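PDB 5F1S: polymeric Immunoglobulin Receptor from Oncorhynchus mykiss, which probably binds polymeric immunoglobulins and carries them to mucosal surfaces, its ectodomain serving as secretory component. Local coordinates for residues G13-I18 against T76-Q81; Y29-C34 against C90-G95; G86-G91 against L106-I111. One frame throughout, in Å; residues are numbered along the deposited sequence.

Interaction 1: residues G13-I18 against T76-Q81; sequences GRSVMI and TMTELQ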
loop_
_atom_site.group_PDB
_atom_site.type_symbol
_atom_site.label_atom_id
_atom_site.label_comp_id
_atom_site.label_asym_id
_atom_site.label_seq_id
_atom_site.Cartn_x
_atom_site.Cartn_y
_atom_site.Cartn_z
ATOM N N GLY A 13 8.457 -1.543 -2.851
ATOM C CA GLY A 13 8.463 -2.984 -2.884
ATOM C C GLY A 13 7.124 -3.628 -3.180
ATOM O O GLY A 13 7.102 -4.783 -3.593
ATOM N N ARG A 14 6.018 -2.939 -2.933
ATOM C CA ARG A 14 4.696 -3.461 -3.180
ATOM C C ARG A 14 4.301 -3.280 -4.647
ATOM O O ARG A 14 4.975 -2.629 -5.449
ATOM C CB ARG A 14 3.655 -2.749 -2.305
ATOM C CG ARG A 14 3.776 -2.837 -0.737
ATOM C CD ARG A 14 3.608 -4.187 -0.231
ATOM N NE ARG A 14 3.071 -4.263 1.160
ATOM C CZ ARG A 14 3.772 -3.968 2.262
ATOM N NH1 ARG A 14 5.007 -3.500 2.202
ATOM N NH2 ARG A 14 3.239 -4.142 3.447
ATOM N N SER A 15 3.190 -3.905 -4.989
ATOM C CA SER A 15 2.655 -3.902 -6.347
ATOM C C SER A 15 1.391 -3.070 -6.366
ATOM O O SER A 15 0.743 -2.906 -5.332
ATOM C CB SER A 15 2.324 -5.331 -6.782
ATOM O OG SER A 15 3.518 -6.073 -6.844
ATOM N N VAL A 16 1.012 -2.570 -7.552
ATOM C CA VAL A 16 -0.297 -1.963 -7.739
ATOM C C VAL A 16 -1.009 -2.623 -8.912
ATOM O O VAL A 16 -0.386 -3.093 -9.860
ATOM C CB VAL A 16 -0.243 -0.436 -7.964
ATOM C CG1 VAL A 16 0.300 0.278 -6.709
ATOM C CG2 VAL A 16 0.571 -0.078 -9.185
ATOM N N MET A 17 -2.329 -2.632 -8.822
ATOM C CA MET A 17 -3.212 -3.156 -9.857
ATOM C C MET A 17 -4.170 -2.027 -10.190
ATOM O O MET A 17 -4.967 -1.642 -9.330
ATOM C CB MET A 17 -3.978 -4.399 -9.382
ATOM C CG MET A 17 -4.921 -4.924 -10.423
ATOM S SD MET A 17 -5.901 -6.356 -9.721
ATOM C CE MET A 17 -6.946 -5.554 -8.636
ATOM N N ILE A 18 -4.078 -1.490 -11.404
ATOM C CA ILE A 18 -4.740 -0.250 -11.789
ATOM C C ILE A 18 -5.768 -0.581 -12.866
ATOM O O ILE A 18 -5.375 -0.996 -13.962
ATOM C CB ILE A 18 -3.732 0.787 -12.309
ATOM C CG1 ILE A 18 -2.785 1.121 -11.152
ATOM C CG2 ILE A 18 -4.436 1.999 -12.823
ATOM C CD1 ILE A 18 -1.532 1.785 -11.609
ATOM N N THR A 76 -0.671 -3.873 -14.125
ATOM C CA THR A 76 -0.052 -4.279 -12.875
ATOM C C THR A 76 1.408 -3.850 -12.901
ATOM O O THR A 76 2.152 -4.197 -13.819
ATOM C CB THR A 76 -0.169 -5.801 -12.681
ATOM O OG1 THR A 76 -1.553 -6.142 -12.689
ATOM C CG2 THR A 76 0.475 -6.244 -11.357
ATOM N N MET A 77 1.828 -3.100 -11.894
ATOM C CA MET A 77 3.216 -2.711 -11.763
ATOM C C MET A 77 3.714 -3.349 -10.475
ATOM O O MET A 77 3.092 -3.199 -9.411
ATOM C CB MET A 77 3.411 -1.176 -11.734
ATOM C CG MET A 77 2.925 -0.484 -13.012
ATOM S SD MET A 77 3.224 1.299 -12.885
ATOM C CE MET A 77 4.880 1.244 -13.249
ATOM N N THR A 78 4.806 -4.076 -10.571
ATOM C CA THR A 78 5.286 -4.856 -9.435
ATOM C C THR A 78 6.575 -4.279 -8.860
ATOM O O THR A 78 7.360 -3.583 -9.529
ATOM C CB THR A 78 5.516 -6.337 -9.837
ATOM O OG1 THR A 78 6.529 -6.386 -10.848
ATOM C CG2 THR A 78 4.205 -6.968 -10.379
ATOM N N GLU A 79 6.794 -4.590 -7.588
ATOM C CA GLU A 79 8.060 -4.274 -6.932
ATOM C C GLU A 79 8.430 -2.808 -7.166
ATOM O O GLU A 79 9.547 -2.464 -7.564
ATOM C CB GLU A 79 9.183 -5.191 -7.419
ATOM C CG GLU A 79 8.832 -6.676 -7.510
ATOM C CD GLU A 79 9.243 -7.471 -6.300
ATOM O OE1 GLU A 79 9.617 -6.867 -5.271
ATOM O OE2 GLU A 79 9.196 -8.716 -6.381
ATOM N N LEU A 80 7.478 -1.923 -6.891
ATOM C CA LEU A 80 7.683 -0.522 -7.208
ATOM C C LEU A 80 8.829 0.059 -6.399
ATOM O O LEU A 80 8.930 -0.173 -5.195
ATOM C CB LEU A 80 6.412 0.270 -6.927
ATOM C CG LEU A 80 5.364 0.081 -8.018
ATOM C CD1 LEU A 80 4.007 0.556 -7.511
ATOM C CD2 LEU A 80 5.747 0.877 -9.281
ATOM N N GLN A 81 9.647 0.866 -7.060
ATOM C CA GLN A 81 10.780 1.544 -6.449
ATOM C C GLN A 81 10.490 3.025 -6.288
ATOM O O GLN A 81 9.672 3.610 -6.995
ATOM C CB GLN A 81 12.028 1.326 -7.311
ATOM C CG GLN A 81 12.361 -0.144 -7.489
ATOM C CD GLN A 81 12.631 -0.840 -6.195
ATOM O OE1 GLN A 81 13.659 -0.600 -5.571
ATOM N NE2 GLN A 81 11.740 -1.718 -5.791
HETATM O O HOH W 1 5.714 -6.372 -5.735
HETATM O O HOH W 2 8.980 -7.003 -2.935
#
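Val16 and Leu80 meet almost at right angles on the packed side of this strand pair, with Val16 CG1 3.8 Å from Leu80 CD1. The second methyl, Val16 CG2, reaches the same leucine carbon and also lies 4.0 Å from Met77 CB. With CG1 anti to the carbonyl carbon (chi1 -65°), both branches of the valine face these apolar partners. Leu80 continues inward to Val10 and Val110, and Met77 to Trp33 and Ile108. Behind them Val16 N gives a bond of 2.9 Å to Met77 O, and Met77 N returns one of 3.0 Å to Val16 O. Where the strands leave off, Gly13 N reaches Leu80 O at 2.8 Å and Leu80 N bonds to Arg14 O at 3.0 Å. Gly13 has a positive phi of 103°, at which a side chain would be jammed against the preceding carbonyl.

The opposite flank is wetter and looser. Ser15 OG rests against Thr78 CA at 3.4 Å, and a water beyond it links the two segments, donating to Gly13 O and accepting from Glu79 N. Separately, the Arg14 side chain leaves the strand pair, its guanidinium bonding to Tyr135 O and Lys177 O, so this end meets the second V-set domain. Val16 and Met77 pair strands 16-22 and 72-77, the adjacent antiparallel B and E strands of an immunoglobulin V-set sandwich, with their inward side chains in its core.

Interaction 2: residues Y29-C34 against C90-G95; sequences YVKYWC and CGVEVG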
loop_
_atom_site.group_PDB
_atom_site.type_symbol
_atom_site.label_atom_id
_atom_site.label_comp_id
_atom_site.label_asym_id
_atom_site.label_seq_id
_atom_site.Cartn_x
_atom_site.Cartn_y
_atom_site.Cartn_z
ATOM N N TYR A 29 -9.528 -1.570 -29.793
ATOM C CA TYR A 29 -8.314 -0.834 -30.060
ATOM C C TYR A 29 -7.196 -1.267 -29.117
ATOM O O TYR A 29 -7.456 -1.760 -28.025
ATOM C CB TYR A 29 -8.543 0.672 -29.889
ATOM C CG TYR A 29 -9.472 1.235 -30.944
ATOM C CD1 TYR A 29 -10.860 1.218 -30.775
ATOM C CD2 TYR A 29 -8.962 1.725 -32.093
ATOM C CE1 TYR A 29 -11.721 1.734 -31.765
ATOM C CE2 TYR A 29 -9.815 2.245 -33.096
ATOM C CZ TYR A 29 -11.175 2.254 -32.894
ATOM O OH TYR A 29 -12.031 2.736 -33.851
ATOM N N VAL A 30 -5.962 -0.999 -29.519
ATOM C CA VAL A 30 -4.818 -1.310 -28.670
ATOM C C VAL A 30 -4.846 -0.389 -27.448
ATOM O O VAL A 30 -5.146 0.813 -27.559
ATOM C CB VAL A 30 -3.516 -1.163 -29.450
ATOM C CG1 VAL A 30 -2.296 -1.365 -28.559
ATOM C CG2 VAL A 30 -3.535 -2.132 -30.660
ATOM N N LYS A 31 -4.567 -0.961 -26.287
ATOM C CA LYS A 31 -4.492 -0.203 -25.037
ATOM C C LYS A 31 -3.034 -0.043 -24.645
ATOM O O LYS A 31 -2.189 -0.902 -24.940
ATOM C CB LYS A 31 -5.261 -0.916 -23.911
ATOM C CG LYS A 31 -6.666 -1.414 -24.293
ATOM C CD LYS A 31 -7.514 -0.271 -24.903
ATOM C CE LYS A 31 -9.010 -0.694 -25.008
ATOM N NZ LYS A 31 -9.210 -1.901 -25.888
ATOM N N TYR A 32 -2.729 1.051 -23.959
ATOM C CA TYR A 32 -1.354 1.274 -23.553
ATOM C C TYR A 32 -1.302 1.995 -22.209
ATOM O O TYR A 32 -2.297 2.527 -21.717
ATOM C CB TYR A 32 -0.551 2.022 -24.639
ATOM C CG TYR A 32 -0.966 3.437 -24.918
ATOM C CD1 TYR A 32 -0.309 4.492 -24.320
ATOM C CD2 TYR A 32 -1.996 3.724 -25.810
ATOM C CE1 TYR A 32 -0.692 5.829 -24.608
ATOM C CE2 TYR A 32 -2.387 5.038 -26.082
ATOM C CZ TYR A 32 -1.711 6.073 -25.483
ATOM O OH TYR A 32 -2.072 7.367 -25.737
ATOM N N TRP A 33 -0.122 1.925 -21.603
ATOM C CA TRP A 33 0.182 2.518 -20.302
ATOM C C TRP A 33 1.439 3.351 -20.474
ATOM O O TRP A 33 2.464 2.831 -20.928
ATOM C CB TRP A 33 0.388 1.423 -19.263
ATOM C CG TRP A 33 0.723 1.825 -17.896
ATOM C CD1 TRP A 33 1.907 1.612 -17.232
ATOM C CD2 TRP A 33 -0.146 2.465 -16.970
ATOM N NE1 TRP A 33 1.822 2.095 -15.963
ATOM C CE2 TRP A 33 0.549 2.570 -15.751
ATOM C CE3 TRP A 33 -1.465 2.916 -17.041
ATOM C CZ2 TRP A 33 -0.006 3.169 -14.627
ATOM C CZ3 TRP A 33 -2.033 3.477 -15.918
ATOM C CH2 TRP A 33 -1.300 3.609 -14.725
ATOM N N CYS A 34 1.348 4.643 -20.134
ATOM C CA CYS A 34 2.342 5.659 -20.458
ATOM C C CYS A 34 2.849 6.275 -19.146
ATOM O O CYS A 34 2.080 6.405 -18.203
ATOM C CB CYS A 34 1.715 6.788 -21.356
ATOM S SG CYS A 34 2.754 7.176 -22.810
ATOM N N CYS A 90 -3.349 5.950 -18.538
ATOM C CA CYS A 90 -4.131 4.999 -19.330
ATOM C C CYS A 90 -4.333 5.584 -20.711
ATOM O O CYS A 90 -4.737 6.744 -20.808
ATOM C CB CYS A 90 -5.529 4.814 -18.718
ATOM S SG CYS A 90 -5.720 4.258 -17.053
ATOM N N GLY A 91 -4.087 4.810 -21.773
ATOM C CA GLY A 91 -4.368 5.290 -23.127
ATOM C C GLY A 91 -5.051 4.251 -24.002
ATOM O O GLY A 91 -4.850 3.047 -23.849
ATOM N N VAL A 92 -5.857 4.744 -24.951
ATOM C CA VAL A 92 -6.393 3.934 -26.049
ATOM C C VAL A 92 -5.785 4.460 -27.341
ATOM O O VAL A 92 -5.785 5.675 -27.580
ATOM C CB VAL A 92 -7.924 3.970 -26.138
ATOM C CG1 VAL A 92 -8.387 3.059 -27.312
ATOM C CG2 VAL A 92 -8.641 3.561 -24.804
ATOM N N GLU A 93 -5.226 3.562 -28.164
ATOM C CA GLU A 93 -4.558 3.976 -29.397
ATOM C C GLU A 93 -5.615 4.090 -30.488
ATOM O O GLU A 93 -6.013 3.084 -31.077
ATOM C CB GLU A 93 -3.479 2.985 -29.787
ATOM C CG GLU A 93 -2.742 3.368 -31.050
ATOM C CD GLU A 93 -1.510 2.510 -31.212
ATOM O OE1 GLU A 93 -0.529 2.770 -30.472
ATOM O OE2 GLU A 93 -1.554 1.545 -32.007
ATOM N N VAL A 94 -6.075 5.309 -30.749
ATOM C CA VAL A 94 -7.110 5.528 -31.762
ATOM C C VAL A 94 -6.854 6.902 -32.362
ATOM O O VAL A 94 -6.515 7.844 -31.650
ATOM C CB VAL A 94 -8.537 5.396 -31.192
ATOM C CG1 VAL A 94 -8.730 6.241 -29.959
ATOM C CG2 VAL A 94 -9.623 5.697 -32.246
ATOM N N GLY A 95 -6.948 6.996 -33.677
ATOM C CA GLY A 95 -6.758 8.276 -34.306
ATOM C C GLY A 95 -8.049 9.069 -34.415
ATOM O O GLY A 95 -9.143 8.515 -34.394
HETATM O O HOH W 3 -5.573 0.570 -31.886
HETATM O O HOH W 4 -4.253 7.766 -27.441
#
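The Tyr32 ring lies flat over Gly91, whose CA sits 3.7 Å from the ring centroid in a CH-pi contact. The ring gets there because CG stands between the backbone N and carbonyl carbon (chi1 66°), which folds the phenol across the neighbouring strand; Glu93 N then comes up at its edge. Tyr29 makes a second such contact at the strand ends: Val94 CB is 4.1 Å from the centroid of its ring, over one face, while Tyr29 CB packs on Val92 CG1 at 3.5 Å.

Beneath the rings, Tyr32 and Gly91 form a hydrogen-bonded antiparallel pair, and Glu93 N adds a nearly straight bond of 2.8 Å to Val30 O. Two waters extend the pairing, joining Val30 N to Glu93 O and Tyr32 OH to Val92 O. On the inner face Cys90 SG, disulfide-bonded to Cys20, meets the edge of the Trp33 indole, 3.9 Å from CZ3: the classic immunoglobulin core, here between the C and F strands, 31-35 and 86-92.

Lys31, buried on the Trp33 and Cys90 face, donates from NZ to Tyr29 O at 2.8 Å and forms a salt bridge with Asp66, whereas the exposed Glu93 pairs with Arg47. The chemistry implies that both charges are matched, and that the Tyr32 ring occupies the space into which any side chain at Gly91 would project, pressing on bare backbone.

Interaction 3: residues G86-G91 against L106-I111; sequences GWYWCG and LHINVI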
loop_
_atom_site.group_PDB
_atom_site.type_symbol
_atom_site.label_atom_id
_atom_site.label_comp_id
_atom_site.label_asym_id
_atom_site.label_seq_id
_atom_site.Cartn_x
_atom_site.Cartn_y
_atom_site.Cartn_z
ATOM N N GLY A 86 5.600 9.082 -9.843
ATOM C CA GLY A 86 5.300 10.052 -10.874
ATOM C C GLY A 86 3.943 9.820 -11.504
ATOM O O GLY A 86 3.103 9.057 -11.003
ATOM N N TRP A 87 3.741 10.555 -12.576
ATOM C CA TRP A 87 2.479 10.518 -13.291
ATOM C C TRP A 87 2.493 9.415 -14.344
ATOM O O TRP A 87 3.501 9.220 -15.041
ATOM C CB TRP A 87 2.216 11.876 -13.955
ATOM C CG TRP A 87 1.820 12.919 -12.955
ATOM C CD1 TRP A 87 2.631 13.851 -12.374
ATOM C CD2 TRP A 87 0.520 13.120 -12.409
ATOM N NE1 TRP A 87 1.907 14.615 -11.505
ATOM C CE2 TRP A 87 0.606 14.207 -11.509
ATOM C CE3 TRP A 87 -0.721 12.492 -12.589
ATOM C CZ2 TRP A 87 -0.493 14.655 -10.768
ATOM C CZ3 TRP A 87 -1.835 12.970 -11.866
ATOM C CH2 TRP A 87 -1.703 14.031 -10.960
ATOM N N TYR A 88 1.349 8.749 -14.468
ATOM C CA TYR A 88 1.112 7.700 -15.455
ATOM C C TYR A 88 -0.228 7.920 -16.151
ATOM O O TYR A 88 -1.131 8.585 -15.623
ATOM C CB TYR A 88 1.120 6.339 -14.779
ATOM C CG TYR A 88 2.470 5.917 -14.253
ATOM C CD1 TYR A 88 2.945 6.399 -13.031
ATOM C CD2 TYR A 88 3.275 5.073 -14.982
ATOM C CE1 TYR A 88 4.175 5.990 -12.541
ATOM C CE2 TYR A 88 4.523 4.669 -14.512
ATOM C CZ TYR A 88 4.964 5.144 -13.288
ATOM O OH TYR A 88 6.186 4.727 -12.839
ATOM N N TRP A 89 -0.351 7.354 -17.361
ATOM C CA TRP A 89 -1.549 7.530 -18.194
ATOM C C TRP A 89 -2.059 6.203 -18.731
ATOM O O TRP A 89 -1.277 5.417 -19.236
ATOM C CB TRP A 89 -1.284 8.424 -19.414
ATOM C CG TRP A 89 -0.794 9.751 -19.060
ATOM C CD1 TRP A 89 0.501 10.077 -18.686
ATOM C CD2 TRP A 89 -1.539 10.962 -19.010
ATOM N NE1 TRP A 89 0.577 11.414 -18.424
ATOM C CE2 TRP A 89 -0.654 11.976 -18.591
ATOM C CE3 TRP A 89 -2.882 11.299 -19.247
ATOM C CZ2 TRP A 89 -1.063 13.305 -18.443
ATOM C CZ3 TRP A 89 -3.275 12.605 -19.077
ATOM C CH2 TRP A 89 -2.359 13.592 -18.681
ATOM N N CYS A 90 -3.349 5.950 -18.538
ATOM C CA CYS A 90 -4.131 4.999 -19.330
ATOM C C CYS A 90 -4.333 5.584 -20.711
ATOM O O CYS A 90 -4.737 6.744 -20.808
ATOM C CB CYS A 90 -5.529 4.814 -18.718
ATOM S SG CYS A 90 -5.720 4.258 -17.053
ATOM N N GLY A 91 -4.087 4.810 -21.773
ATOM C CA GLY A 91 -4.368 5.290 -23.127
ATOM C C GLY A 91 -5.051 4.251 -24.002
ATOM O O GLY A 91 -4.850 3.047 -23.849
ATOM N N LEU A 106 -3.001 9.384 -13.530
ATOM C CA LEU A 106 -2.999 9.333 -12.071
ATOM C C LEU A 106 -1.556 9.397 -11.625
ATOM O O LEU A 106 -0.630 9.096 -12.378
ATOM C CB LEU A 106 -3.679 8.102 -11.497
ATOM C CG LEU A 106 -2.776 6.868 -11.402
ATOM C CD1 LEU A 106 -3.471 5.777 -10.709
ATOM C CD2 LEU A 106 -2.409 6.480 -12.801
ATOM N N HIS A 107 -1.380 9.790 -10.374
ATOM C CA HIS A 107 -0.057 9.932 -9.812
ATOM C C HIS A 107 0.168 8.765 -8.870
ATOM O O HIS A 107 -0.727 8.398 -8.121
ATOM C CB HIS A 107 0.117 11.261 -9.044
ATOM C CG HIS A 107 1.518 11.478 -8.557
ATOM N ND1 HIS A 107 1.928 11.126 -7.288
ATOM C CD2 HIS A 107 2.613 11.968 -9.186
ATOM C CE1 HIS A 107 3.215 11.406 -7.152
ATOM N NE2 HIS A 107 3.654 11.910 -8.292
ATOM N N ILE A 108 1.364 8.195 -8.917
ATOM C CA ILE A 108 1.767 7.110 -8.023
ATOM C C ILE A 108 2.948 7.618 -7.197
ATOM O O ILE A 108 3.963 8.038 -7.753
ATOM C CB ILE A 108 2.169 5.834 -8.791
ATOM C CG1 ILE A 108 1.028 5.357 -9.666
ATOM C CG2 ILE A 108 2.597 4.761 -7.828
ATOM C CD1 ILE A 108 1.380 4.092 -10.595
ATOM N N ASN A 109 2.797 7.607 -5.877
ATOM C CA ASN A 109 3.855 8.050 -4.966
ATOM C C ASN A 109 4.354 6.818 -4.241
ATOM O O ASN A 109 3.601 6.199 -3.488
ATOM C CB ASN A 109 3.307 9.091 -3.986
ATOM C CG ASN A 109 4.400 9.683 -3.113
ATOM O OD1 ASN A 109 5.568 9.731 -3.516
ATOM N ND2 ASN A 109 4.027 10.112 -1.913
ATOM N N VAL A 110 5.604 6.440 -4.491
ATOM C CA VAL A 110 6.179 5.244 -3.901
ATOM C C VAL A 110 6.995 5.692 -2.699
ATOM O O VAL A 110 7.965 6.434 -2.846
ATOM C CB VAL A 110 7.050 4.472 -4.894
ATOM C CG1 VAL A 110 7.526 3.161 -4.251
ATOM C CG2 VAL A 110 6.272 4.143 -6.127
ATOM N N ILE A 111 6.614 5.229 -1.520
ATOM C CA ILE A 111 7.125 5.816 -0.288
ATOM C C ILE A 111 7.993 4.825 0.469
ATOM O O ILE A 111 7.775 3.607 0.465
ATOM C CB ILE A 111 5.973 6.326 0.603
ATOM C CG1 ILE A 111 5.007 5.253 0.910
ATOM C CG2 ILE A 111 5.221 7.442 -0.133
ATOM C CD1 ILE A 111 3.811 5.763 1.790
#
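Trp87 and His107 cross at about a right angle, the histidine lying over one face of the indole. His107 CB stands 3.6 Å from the centroid of the six-membered ring and almost exactly on its normal. The imidazole extends from there over the five-membered ring, presenting its edge to the indole face in a T-shaped pair with planes at 67°. His107 CD2 does the touching, 3.6 Å from Trp87 NE1. This position follows from the first torsion: CG is anti to the backbone N (chi1 -175°), which carries the imidazole along the contact until Gly86 O lies over one of its faces, 3.5 Å from CD2. The CE3-CZ3 side of the benzo ring, meanwhile, approaches the neighbouring backbone obliquely, with Trp87 CE3 3.3 Å from Leu106 C.

On the other side of the sheet Tyr88 and Ile108 also cross at roughly a right angle, but here a methyl tip meets a ring, Ile108 CD1 lying 3.7 Å from Tyr88 CD1. Leu106 CD2 packs beside Tyr88 CB, and the phenol ring meets that of Trp33 at a small interplanar angle. Its OH bonds to Asp84 O, the tyrosine corner of immunoglobulin domains.

Four backbone bonds, two each for the pairs Gly86-Ile108 and Tyr88-Leu106, hold the strands between these layers. An alanine in place of His107 would keep CB over the six-membered ring, but losing the imidazole would probably open a gap over the five-membered ring and by Gly86, leaving the indole more able to turn. The chemistry implies two kinds of cover for one hairpin: an edge-to-face aromatic pair on the partly exposed side, and mixed aromatic and aliphatic packing around a hydrogen-bonded tyrosine toward the core.

All three contacts belong to one immunoglobulin domain and meet through their inward-facing side chains. Interactions 2 and 3 are consecutive strand pairings of the same sheet: they share Cys90 and Gly91, and their centres are about 16 Å apart. Interaction 1 belongs to the facing sheet, with its centre about 11 Å from that of interaction 3 and about 20 Å from that of interaction 2. Trp33 spans the layers: Met77 SD comes within 3.5 Å of its NE1 and Ile18 CD1 within 3.6 Å of its CH2. Within its own sheet, Tyr88 CB lies 3.4 Å from Trp33 CZ2. The Cys20-Cys90 disulfide joins the sheets covalently, while Met77 CE also reaches Tyr88 CE2.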